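PDB 3EGC: putative ribose operon repressor from Burkholderia thailandensis, which probably binds operator DNA and represses transcription as a LacI-type regulator, its sugar-binding-type domain presumably sensing a small effector. Local coordinates for residues N20-F23 with A24-S28; E31-A34 with R35-G38. One frame throughout, in Å; residues are numbered along the deposited sequence.

Interaction 1: N20-F23 with A24-S28; sequences NVFF and AEVAS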
# COMPACT_ATOMS: atom_id res chain seq x y z
N ASN A 20 3.34 3.94 0.22
CA ASN A 20 3.23 3.73 -1.22
C ASN A 20 3.31 2.19 -1.39
O ASN A 20 4.19 1.48 -0.88
CB ASN A 20 4.35 4.46 -1.93
CG ASN A 20 4.34 4.25 -3.49
OD1 ASN A 20 3.82 3.30 -3.99
ND2 ASN A 20 4.92 5.20 -4.23
N VAL A 21 2.31 1.72 -2.09
CA VAL A 21 2.05 0.33 -2.24
C VAL A 21 3.23 -0.37 -2.93
O VAL A 21 3.47 -1.55 -2.68
CB VAL A 21 0.69 0.17 -3.01
CG1 VAL A 21 0.86 -0.74 -4.18
CG2 VAL A 21 -0.31 -0.40 -2.13
N PHE A 22 3.96 0.36 -3.76
CA PHE A 22 5.14 -0.18 -4.37
C PHE A 22 6.10 -0.76 -3.31
O PHE A 22 6.49 -1.92 -3.37
CB PHE A 22 5.83 0.88 -5.23
CG PHE A 22 7.13 0.40 -5.83
CD1 PHE A 22 7.17 -0.26 -7.03
CD2 PHE A 22 8.33 0.62 -5.15
CE1 PHE A 22 8.42 -0.71 -7.55
CE2 PHE A 22 9.53 0.21 -5.65
CZ PHE A 22 9.58 -0.44 -6.84
N PHE A 23 6.49 0.09 -2.37
CA PHE A 23 7.41 -0.21 -1.29
C PHE A 23 6.90 -1.23 -0.25
O PHE A 23 7.66 -1.96 0.31
CB PHE A 23 7.87 1.13 -0.60
CG PHE A 23 8.65 2.03 -1.51
CD1 PHE A 23 9.92 1.65 -2.00
CD2 PHE A 23 8.10 3.23 -1.93
CE1 PHE A 23 10.60 2.46 -2.90
CE2 PHE A 23 8.80 4.08 -2.82
CZ PHE A 23 10.05 3.68 -3.32
N ALA A 24 5.62 -1.19 0.06
CA ALA A 24 4.97 -2.20 0.86
C ALA A 24 5.07 -3.62 0.25
O ALA A 24 5.24 -4.62 0.98
CB ALA A 24 3.42 -1.84 1.08
N GLU A 25 4.85 -3.71 -1.05
CA GLU A 25 5.01 -5.01 -1.73
C GLU A 25 6.51 -5.45 -1.84
O GLU A 25 6.80 -6.63 -1.78
CB GLU A 25 4.39 -4.96 -3.12
CG GLU A 25 2.85 -4.81 -3.18
CD GLU A 25 2.36 -4.67 -4.65
OE1 GLU A 25 3.17 -4.71 -5.62
OE2 GLU A 25 1.16 -4.59 -4.88
N VAL A 26 7.44 -4.50 -1.99
CA VAL A 26 8.89 -4.84 -1.94
C VAL A 26 9.28 -5.35 -0.53
O VAL A 26 10.03 -6.32 -0.38
CB VAL A 26 9.81 -3.61 -2.25
CG1 VAL A 26 11.26 -3.91 -1.87
CG2 VAL A 26 9.68 -3.17 -3.80
N ALA A 27 8.75 -4.66 0.51
CA ALA A 27 9.00 -5.02 1.88
C ALA A 27 8.49 -6.46 2.17
O ALA A 27 9.18 -7.23 2.89
CB ALA A 27 8.30 -4.02 2.83
N SER A 28 7.29 -6.74 1.66
CA SER A 28 6.67 -8.09 1.73
C SER A 28 7.64 -9.16 1.15
O SER A 28 7.93 -10.14 1.80
CB SER A 28 5.36 -8.08 0.93
OG SER A 28 4.84 -9.33 0.91
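Over one face of the Phe-22 ring sits Val-26 CG2, 4.2 Å from the ring centroid and 26° off the ring normal, a CH-pi contact one helical turn along. Among the ring atoms this methyl is closest to CE2, so it lies off-centre, toward the CE2-CZ side. Phe-23 CG lies in plane at the edge of the Phe-22 ring, while Phe-22 CD2 stands 3.6 Å above the plane of the Phe-23 ring, over its centre, so the two neighbouring phenyls meet edge against face. Their differing first torsions set this up: Phe-22 carries CG anti to its amide nitrogen (chi1 176°), whereas Phe-23 turns CG beside its own (chi1 -64°). Asn-20 is the N-cap, and its OD1 accepts from Phe-22 N at 3.0 Å, with the donor tilted out of the amide plane; His-195 NE2 is a second hydrogen-bond partner of that oxygen. Regular i to i+4 bonds then begin at once, from Ala-24 N to Asn-20 O (3.2 Å) through Ala-27 N to Phe-23 O (2.9 Å). On another flank the extended Glu-25 chain runs past the Val-21 carbonyl, its CG 3.4 Å from Val-21 O, and its OE2 comes to 3.9 Å from Val-21 CG1. Glu-25 OE1 is hydrogen-bonded to Thr-241 OG1, at the start of helix 241-257. This is the capped N-terminal end of the helix in a beta-alpha-beta unit of the periplasmic-binding-protein fold. Phe-23 packs on Val-15 and Ala-27 on Leu-13 of strand 10-15, and Phe-22 reaches Gln-239 in a loop. Val-21 and Ala-24 meet their counterparts in the second subunit, leaving this end between its own sheet and the dimer interface.

Interaction 2: E31-A34 with R35-G38; sequences ESEA and RHKG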
# COMPACT_ATOMS: atom_id res chain seq x y z
N GLU A 31 10.71 -9.51 3.51
CA GLU A 31 10.37 -10.17 4.76
C GLU A 31 10.15 -11.66 4.58
O GLU A 31 10.52 -12.45 5.42
CB GLU A 31 9.11 -9.52 5.39
CG GLU A 31 8.84 -9.96 6.81
CD GLU A 31 7.95 -11.19 6.88
OE1 GLU A 31 7.94 -11.76 7.96
OE2 GLU A 31 7.29 -11.59 5.90
N SER A 32 9.55 -12.04 3.47
CA SER A 32 9.27 -13.43 3.17
C SER A 32 10.59 -14.19 2.90
O SER A 32 10.81 -15.31 3.37
CB SER A 32 8.38 -13.45 1.94
OG SER A 32 7.85 -14.72 1.69
N GLU A 33 11.50 -13.58 2.17
CA GLU A 33 12.77 -14.20 1.92
C GLU A 33 13.62 -14.26 3.22
O GLU A 33 14.23 -15.26 3.47
CB GLU A 33 13.52 -13.47 0.82
CG GLU A 33 14.89 -14.15 0.46
CD GLU A 33 14.70 -15.57 -0.20
OE1 GLU A 33 13.77 -15.76 -0.99
OE2 GLU A 33 15.47 -16.50 0.08
N ALA A 34 13.61 -13.21 4.04
CA ALA A 34 14.37 -13.18 5.31
C ALA A 34 13.91 -14.28 6.28
O ALA A 34 14.69 -15.05 6.80
CB ALA A 34 14.28 -11.82 5.92
N ARG A 35 12.60 -14.36 6.45
CA ARG A 35 11.96 -15.39 7.25
C ARG A 35 12.35 -16.84 6.80
O ARG A 35 12.75 -17.68 7.58
CB ARG A 35 10.47 -15.14 7.13
CG ARG A 35 9.59 -15.95 8.01
CD ARG A 35 8.19 -15.20 8.12
NE ARG A 35 7.46 -15.60 9.32
CZ ARG A 35 6.16 -15.44 9.54
NH1 ARG A 35 5.36 -14.86 8.66
NH2 ARG A 35 5.67 -15.89 10.66
N HIS A 36 12.23 -17.13 5.51
CA HIS A 36 12.61 -18.41 4.90
C HIS A 36 14.05 -18.76 5.20
O HIS A 36 14.42 -19.92 5.19
CB HIS A 36 12.40 -18.38 3.36
CG HIS A 36 12.95 -19.58 2.65
ND1 HIS A 36 14.14 -19.57 1.96
CD2 HIS A 36 12.45 -20.83 2.51
CE1 HIS A 36 14.36 -20.76 1.43
NE2 HIS A 36 13.36 -21.55 1.76
N LYS A 37 14.87 -17.74 5.39
CA LYS A 37 16.26 -17.99 5.75
C LYS A 37 16.59 -17.76 7.21
O LYS A 37 17.76 -17.79 7.53
CB LYS A 37 17.20 -17.14 4.91
CG LYS A 37 16.86 -17.12 3.43
CD LYS A 37 17.49 -18.27 2.73
CE LYS A 37 18.64 -17.83 1.84
NZ LYS A 37 18.24 -17.13 0.54
N GLY A 38 15.59 -17.49 8.06
CA GLY A 38 15.84 -17.29 9.49
C GLY A 38 16.47 -15.95 9.85
O GLY A 38 17.11 -15.82 10.92
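A Schellman motif closes helix 21-36 where Glu-31 to Ala-34 meet Arg-35 to Gly-38. Gly-38, with a positive phi of 75°, is the C-prime residue: its N bonds to Arg-35 O, and Tyr-39 N turns back to Ala-34 O. Before this, Arg-35 N still donates to Glu-31 O at 3.0 Å and His-36 N to Ser-32 O at 3.1 Å, both in helical fashion. Lys-37 N is shared between two carbonyls, reaching Glu-33 O at 3.2 Å and, more weakly, Ala-34 O at 3.0 Å, as the helix gives way to the turn. Across this last turn Glu-33 OE2 and Lys-37 NZ form a salt bridge of 2.9 Å. The ammonium meets the oxygen on its anti side, 23° out of the carboxylate plane. Bends at chi2, chi3 and chi4 curl the lysine round to OE2, bringing its CG 3.7 Å from Glu-33 OE2 on the way to the charged end. His-36 ND1 lies 3.8 Å from the same OE2, buried by the contact and without a polar partner in the model. Elsewhere on the turn Glu-31 and Arg-35 run side by side in the same direction. Glu-31 OE1 touches Arg-35 CD at 3.5 Å but lies well out of the guanidinium plane, so between the charged groups there is only a longer-range attraction, with no N-H aimed at the oxygen. Arg-35 also packs on Asn-45 of the second subunit, and Glu-31 on Ala-44 there, while Glu-33 and Ala-34 rest on Met-249 of helix 241-257. The Glu-33 to Lys-37 bridge is a separate i to i+4 pair; the Schellman turn itself is a common way to end a helix at a glycine, here leading from a beta-alpha-beta crossover helix toward strand 40-45.

How the interactions relate
Interactions 1 and 2 lie in series on helix 21-36, their centres about 16 Å apart. Interaction 1 is the inner one, about 11 Å from the centre of the chain and mostly buried; interaction 2 sits about 23 Å out and is only partly buried. Their chemistry follows: Phe-23 and Ala-27 pack on strand 10-15 at the beginning, while a single salt bridge, with a second, longer-range charge pair, marks the partly buried C-terminal end. One end is capped by a side chain, the other by backbone bonds around a glycine. Both regions also touch the second subunit, so a single helix contributes to the dimer interface along much of its length.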